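Local coordinates for P35 antigen (Borrelia burgdorferi, PDB 4ALY), which serves as the outer surface lipoprotein BBA64 of the Lyme disease agent, critical to ensure infection after a tick bite, at residues Asn232-Pro235 with Asp236-Thr239; Asn269-Thr272 with Asn273-Pro277. All coordinates share one frame; numbering follows the deposited sequence.

Contacts 1 and 2 follow in series along a single, largely helical chain without strands. Contact 1 (232-235 with 236-239) sits where helix 200-233 hands over to the short helix 235-239; contact 2 (269-272 with 273-277) occupies the last turns of helix 254-275 and the 3-10 residues that follow. Their centres are about 47 Å apart, on opposite sides of the chain's centre, and their nearest atoms stay about 36 Å from each other, so no direct touch links them. Helix 200-233 relates to both: it ends in contact 1, and its early residues N202, T205 and D209 pack on contact 2. The two thus mark far-apart places in the fold, a junction between helices and a helix end packed on helices 163-189 and 200-233.

Contact 1 (Asn232-Pro235 with Asp236-Thr239)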
ATOM      1  N   ASN A 232     -11.701  19.464  -0.229  1.00 30.72           N
ATOM      2  CA  ASN A 232     -13.011  19.919  -0.797  1.00 31.63           C
ATOM      3  C   ASN A 232     -13.686  20.950   0.143  1.00 32.61           C
ATOM      4  O   ASN A 232     -14.334  21.878  -0.310  1.00 34.88           O
ATOM      5  CB  ASN A 232     -13.983  18.731  -1.186  1.00 30.76           C
ATOM      6  CG  ASN A 232     -13.380  17.698  -2.185  1.00 29.88           C
ATOM      7  OD1 ASN A 232     -13.676  16.503  -2.123  1.00 33.46           O
ATOM      8  ND2 ASN A 232     -12.554  18.147  -3.083  1.00 29.57           N
ATOM      9  N   THR A 233     -13.451  20.823   1.442  1.00 34.40           N
ATOM     10  CA  THR A 233     -14.073  21.676   2.489  1.00 40.15           C
ATOM     11  C   THR A 233     -13.468  23.078   2.760  1.00 42.41           C
ATOM     12  O   THR A 233     -14.088  23.929   3.391  1.00 44.80           O
ATOM     13  CB  THR A 233     -14.113  20.852   3.802  1.00 43.59           C
ATOM     14  OG1 THR A 233     -15.377  20.172   3.863  1.00 49.20           O
ATOM     15  CG2 THR A 233     -13.862  21.693   5.099  1.00 42.17           C
ATOM     16  N   ASN A 234     -12.252  23.312   2.286  1.00 44.31           N
ATOM     17  CA  ASN A 234     -11.426  24.392   2.789  1.00 38.52           C
ATOM     18  C   ASN A 234     -10.674  25.023   1.619  1.00 35.15           C
ATOM     19  O   ASN A 234      -9.601  24.585   1.214  1.00 27.81           O
ATOM     20  CB  ASN A 234     -10.504  23.832   3.884  1.00 41.19           C
ATOM     21  CG  ASN A 234      -9.513  24.854   4.439  1.00 46.86           C
ATOM     22  OD1 ASN A 234      -9.415  26.009   3.973  1.00 51.17           O
ATOM     23  ND2 ASN A 234      -8.746  24.419   5.434  1.00 43.80           N
ATOM     24  N   PRO A 235     -11.261  26.064   1.055  1.00 38.13           N
ATOM     25  CA  PRO A 235     -10.676  26.750  -0.105  1.00 41.38           C
ATOM     26  C   PRO A 235      -9.183  27.142  -0.022  1.00 40.56           C
ATOM     27  O   PRO A 235      -8.569  27.344  -1.085  1.00 41.34           O
ATOM     28  CB  PRO A 235     -11.539  28.016  -0.241  1.00 41.14           C
ATOM     29  CG  PRO A 235     -12.447  28.004   0.963  1.00 42.76           C
ATOM     30  CD  PRO A 235     -12.590  26.592   1.384  1.00 36.17           C
ATOM     31  N   ASP A 236      -8.581  27.295   1.164  1.00 38.45           N
ATOM     32  CA  ASP A 236      -7.157  27.629   1.068  1.00 39.55           C
ATOM     33  C   ASP A 236      -6.224  26.459   0.931  1.00 33.63           C
ATOM     34  O   ASP A 236      -5.084  26.623   0.467  1.00 29.75           O
ATOM     35  CB  ASP A 236      -6.607  28.806   1.922  1.00 49.48           C
ATOM     36  CG  ASP A 236      -7.277  28.966   3.222  1.00 49.87           C
ATOM     37  OD1 ASP A 236      -8.526  29.032   3.248  1.00 54.81           O
ATOM     38  OD2 ASP A 236      -6.527  29.076   4.210  1.00 47.11           O
ATOM     39  N   LEU A 237      -6.739  25.272   1.233  1.00 27.57           N
ATOM     40  CA  LEU A 237      -6.072  24.103   0.753  1.00 27.67           C
ATOM     41  C   LEU A 237      -5.994  24.118  -0.777  1.00 26.50           C
ATOM     42  O   LEU A 237      -5.046  23.653  -1.369  1.00 28.66           O
ATOM     43  CB  LEU A 237      -6.720  22.856   1.302  1.00 26.15           C
ATOM     44  CG  LEU A 237      -6.095  22.418   2.650  1.00 28.25           C
ATOM     45  CD1 LEU A 237      -5.637  23.519   3.603  1.00 24.48           C
ATOM     46  CD2 LEU A 237      -6.996  21.427   3.370  1.00 25.90           C
ATOM     47  N   GLN A 238      -6.979  24.682  -1.419  1.00 25.66           N
ATOM     48  CA  GLN A 238      -6.988  24.639  -2.836  1.00 31.29           C
ATOM     49  C   GLN A 238      -6.101  25.723  -3.475  1.00 29.64           C
ATOM     50  O   GLN A 238      -5.629  25.546  -4.564  1.00 28.16           O
ATOM     51  CB  GLN A 238      -8.434  24.744  -3.350  1.00 33.44           C
ATOM     52  CG  GLN A 238      -9.393  23.680  -2.807  1.00 35.99           C
ATOM     53  CD  GLN A 238     -10.897  24.044  -2.977  1.00 40.28           C
ATOM     54  OE1 GLN A 238     -11.269  25.018  -3.653  1.00 41.59           O
ATOM     55  NE2 GLN A 238     -11.762  23.265  -2.333  1.00 40.19           N
ATOM     56  N   THR A 239      -5.900  26.853  -2.808  1.00 32.36           N
ATOM     57  CA  THR A 239      -5.181  28.002  -3.423  1.00 31.94           C
ATOM     58  C   THR A 239      -3.794  28.256  -2.794  1.00 28.98           C
ATOM     59  O   THR A 239      -3.095  29.160  -3.180  1.00 31.14           O
ATOM     60  CB  THR A 239      -6.026  29.291  -3.290  1.00 33.36           C
ATOM     61  OG1 THR A 239      -6.343  29.481  -1.910  1.00 39.08           O
ATOM     62  CG2 THR A 239      -7.357  29.187  -4.060  1.00 35.70           C
TER
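N234 and D236 meet in an N-terminal helix cap at the surface junction between helix 200-233 and the short helix 235-239. N234 is both the first residue after helix 200-233 to leave helical phi/psi and the N-cap of the next helix, and its side chain closes an Asx turn: D236 N donates to N234 OD1 at 3.2 Å with an N-H...O angle of 150°. The donor stands above the amide plane rather than within it. With CG anti to the backbone N (chi1 176°), the amide of N234 is brought round to that N-H. Its backbone carbonyl acts in parallel, as L237 N reaches N234 O at 2.9 Å, so one residue takes up two N-H groups of the first turn. The carboxylate of D236 is turned 78° from the amide of N234, and D236 OD1 comes to 3.2 Å from N234 OD1; two acceptors so placed should disfavour each other. D236 also touches K243 of helix 241-250. The other branch of the amide, N234 ND2, lies 3.7 Å from L237 CD1, the two side chains roughly at right angles, while buried L237 also packs on T247 of helix 241-250. Q238 reaches back over the junction, its NE2 bonding to Y231 O in the preceding helix and its amide passing beside P235 CA, with OE1 4.0 Å from that carbon. The next carbonyl, P235 O, collects two weak bonds, from Q238 N and T239 N, and a further bond from the T239 hydroxyl, which is set between backbone N and carbonyl carbon, where T239 OG1 donates to P235 O at 3.2 Å.

Contact 2 (Asn269-Thr272 with Asn273-Pro277); sequences NTTT and NILAP
The amide of N273 presents one face to the backbone of N269: N269 O stands almost squarely over the amide carbon, 3.2 Å from N273 CG, with OD1 and ND2 nearly equidistant from it. This oxygen therefore lies above the plane, not at the N-H edge, and N273 ND2 makes no hydrogen bond to it; segment 269-272 puts nothing against the opposite face. What N269 O accepts is the backbone N-H of N273, the N and O 2.9 Å apart. The next peptide repeats the i to i+4 link, with I274 N to T270 O at 2.8 Å and an N-H...O angle of 167°. Side chains follow the same spacing. T270 and I274 run alongside each other in the same direction and touch through T270 CG2 and I274 CD1 at 3.6 Å; T271 and L275 do likewise, T271 CG2 meeting L275 CD1 at 3.7 Å. In both threonines the methyl is anti to the backbone N (chi1 -63° and -59°), which turns OG1 back along the helix, to D266 O for T270 and L267 O for T271. The hydroxyls are thus bonded within the preceding turn while the methyls face the aliphatic tips. T270 and I274 pack on T205 of helix 200-233, whereas T271 and L275 meet K187 of helix 163-189, whose NZ also bonds T272 OG1. Toward the end A276 N still bonds T272 O, at 2.6 Å, and L275 N weakly reaches T271 O, but weak i to i+3 bonds join them, L275 N to T272 O and A276 N to N273 O, as a 3-10 segment begins at A276. Regular i to i+4 bonding giving way to tighter turns is characteristic of a C-terminal helix end, here that of helix 254-275 in an all-helical bundle.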
ATOM      1  N   ASN A 269       9.749 -10.397   7.453  1.00 31.07           N
ATOM      2  CA  ASN A 269      10.730 -11.279   8.073  1.00 35.62           C
ATOM      3  C   ASN A 269      10.074 -12.356   8.930  1.00 34.20           C
ATOM      4  O   ASN A 269      10.351 -13.534   8.745  1.00 36.58           O
ATOM      5  CB  ASN A 269      11.788 -10.517   8.895  1.00 36.18           C
ATOM      6  CG  ASN A 269      12.712  -9.643   8.038  1.00 40.51           C
ATOM      7  OD1 ASN A 269      13.425  -8.808   8.586  1.00 48.77           O
ATOM      8  ND2 ASN A 269      12.719  -9.826   6.716  1.00 36.80           N
ATOM      9  N   THR A 270       9.204 -11.962   9.848  1.00 32.30           N
ATOM     10  CA  THR A 270       8.469 -12.940  10.654  1.00 33.97           C
ATOM     11  C   THR A 270       7.811 -14.081   9.827  1.00 37.92           C
ATOM     12  O   THR A 270       7.828 -15.268  10.219  1.00 37.47           O
ATOM     13  CB  THR A 270       7.452 -12.206  11.510  1.00 35.00           C
ATOM     14  OG1 THR A 270       8.191 -11.369  12.388  1.00 35.75           O
ATOM     15  CG2 THR A 270       6.554 -13.155  12.337  1.00 38.29           C
ATOM     16  N   THR A 271       7.283 -13.718   8.663  1.00 34.58           N
ATOM     17  CA  THR A 271       6.584 -14.649   7.837  1.00 34.15           C
ATOM     18  C   THR A 271       7.567 -15.640   7.266  1.00 36.58           C
ATOM     19  O   THR A 271       7.276 -16.842   7.207  1.00 41.79           O
ATOM     20  CB  THR A 271       5.849 -13.908   6.708  1.00 34.28           C
ATOM     21  OG1 THR A 271       4.931 -12.974   7.295  1.00 34.86           O
ATOM     22  CG2 THR A 271       5.103 -14.880   5.856  1.00 25.98           C
ATOM     23  N   THR A 272       8.732 -15.155   6.844  1.00 34.15           N
ATOM     24  CA  THR A 272       9.733 -16.052   6.290  1.00 34.43           C
ATOM     25  C   THR A 272      10.212 -16.982   7.386  1.00 34.39           C
ATOM     26  O   THR A 272      10.416 -18.178   7.105  1.00 31.31           O
ATOM     27  CB  THR A 272      10.954 -15.303   5.712  1.00 34.94           C
ATOM     28  OG1 THR A 272      10.483 -14.225   4.886  1.00 37.47           O
ATOM     29  CG2 THR A 272      11.849 -16.266   4.898  1.00 30.27           C
ATOM     30  N   ASN A 273      10.398 -16.418   8.600  1.00 30.89           N
ATOM     31  CA  ASN A 273      10.961 -17.141   9.757  1.00 35.10           C
ATOM     32  C   ASN A 273       9.971 -18.239  10.143  1.00 35.09           C
ATOM     33  O   ASN A 273      10.317 -19.413  10.137  1.00 34.60           O
ATOM     34  CB  ASN A 273      11.161 -16.247  11.003  1.00 37.79           C
ATOM     35  CG  ASN A 273      12.219 -15.145  10.833  1.00 39.72           C
ATOM     36  OD1 ASN A 273      13.108 -15.190   9.987  1.00 37.99           O
ATOM     37  ND2 ASN A 273      12.119 -14.142  11.691  1.00 43.80           N
ATOM     38  N   ILE A 274       8.723 -17.869  10.416  1.00 33.81           N
ATOM     39  CA  ILE A 274       7.694 -18.881  10.662  1.00 34.37           C
ATOM     40  C   ILE A 274       7.595 -19.940   9.559  1.00 34.72           C
ATOM     41  O   ILE A 274       7.277 -21.076   9.853  1.00 32.30           O
ATOM     42  CB  ILE A 274       6.309 -18.274  10.907  1.00 35.33           C
ATOM     43  CG1 ILE A 274       6.296 -17.469  12.207  1.00 35.32           C
ATOM     44  CG2 ILE A 274       5.249 -19.377  10.940  1.00 36.28           C
ATOM     45  CD1 ILE A 274       5.179 -16.436  12.271  1.00 35.25           C
ATOM     46  N   LEU A 275       7.895 -19.580   8.306  1.00 37.88           N
ATOM     47  CA  LEU A 275       7.712 -20.512   7.156  1.00 37.91           C
ATOM     48  C   LEU A 275       8.985 -21.291   6.703  1.00 39.73           C
ATOM     49  O   LEU A 275       8.894 -22.330   6.039  1.00 35.95           O
ATOM     50  CB  LEU A 275       7.024 -19.785   5.961  1.00 34.71           C
ATOM     51  CG  LEU A 275       5.636 -19.127   6.182  1.00 33.02           C
ATOM     52  CD1 LEU A 275       5.116 -18.477   4.909  1.00 28.19           C
ATOM     53  CD2 LEU A 275       4.595 -20.087   6.766  1.00 29.05           C
ATOM     54  N   ALA A 276      10.166 -20.777   7.050  1.00 45.60           N
ATOM     55  CA  ALA A 276      11.434 -21.495   6.821  1.00 45.90           C
ATOM     56  C   ALA A 276      11.330 -23.009   7.156  1.00 48.21           C
ATOM     57  O   ALA A 276      11.640 -23.836   6.292  1.00 48.67           O
ATOM     58  CB  ALA A 276      12.585 -20.825   7.581  1.00 38.68           C
ATOM     59  N   PRO A 277      10.827 -23.381   8.368  1.00 50.54           N
ATOM     60  CA  PRO A 277      10.847 -24.824   8.656  1.00 55.20           C
ATOM     61  C   PRO A 277       9.936 -25.721   7.780  1.00 56.43           C
ATOM     62  O   PRO A 277      10.075 -26.935   7.855  1.00 61.92           O
ATOM     63  CB  PRO A 277      10.442 -24.895  10.150  1.00 52.27           C
ATOM     64  CG  PRO A 277      10.688 -23.513  10.682  1.00 49.05           C
ATOM     65  CD  PRO A 277      10.286 -22.640   9.527  1.00 48.23           C
TER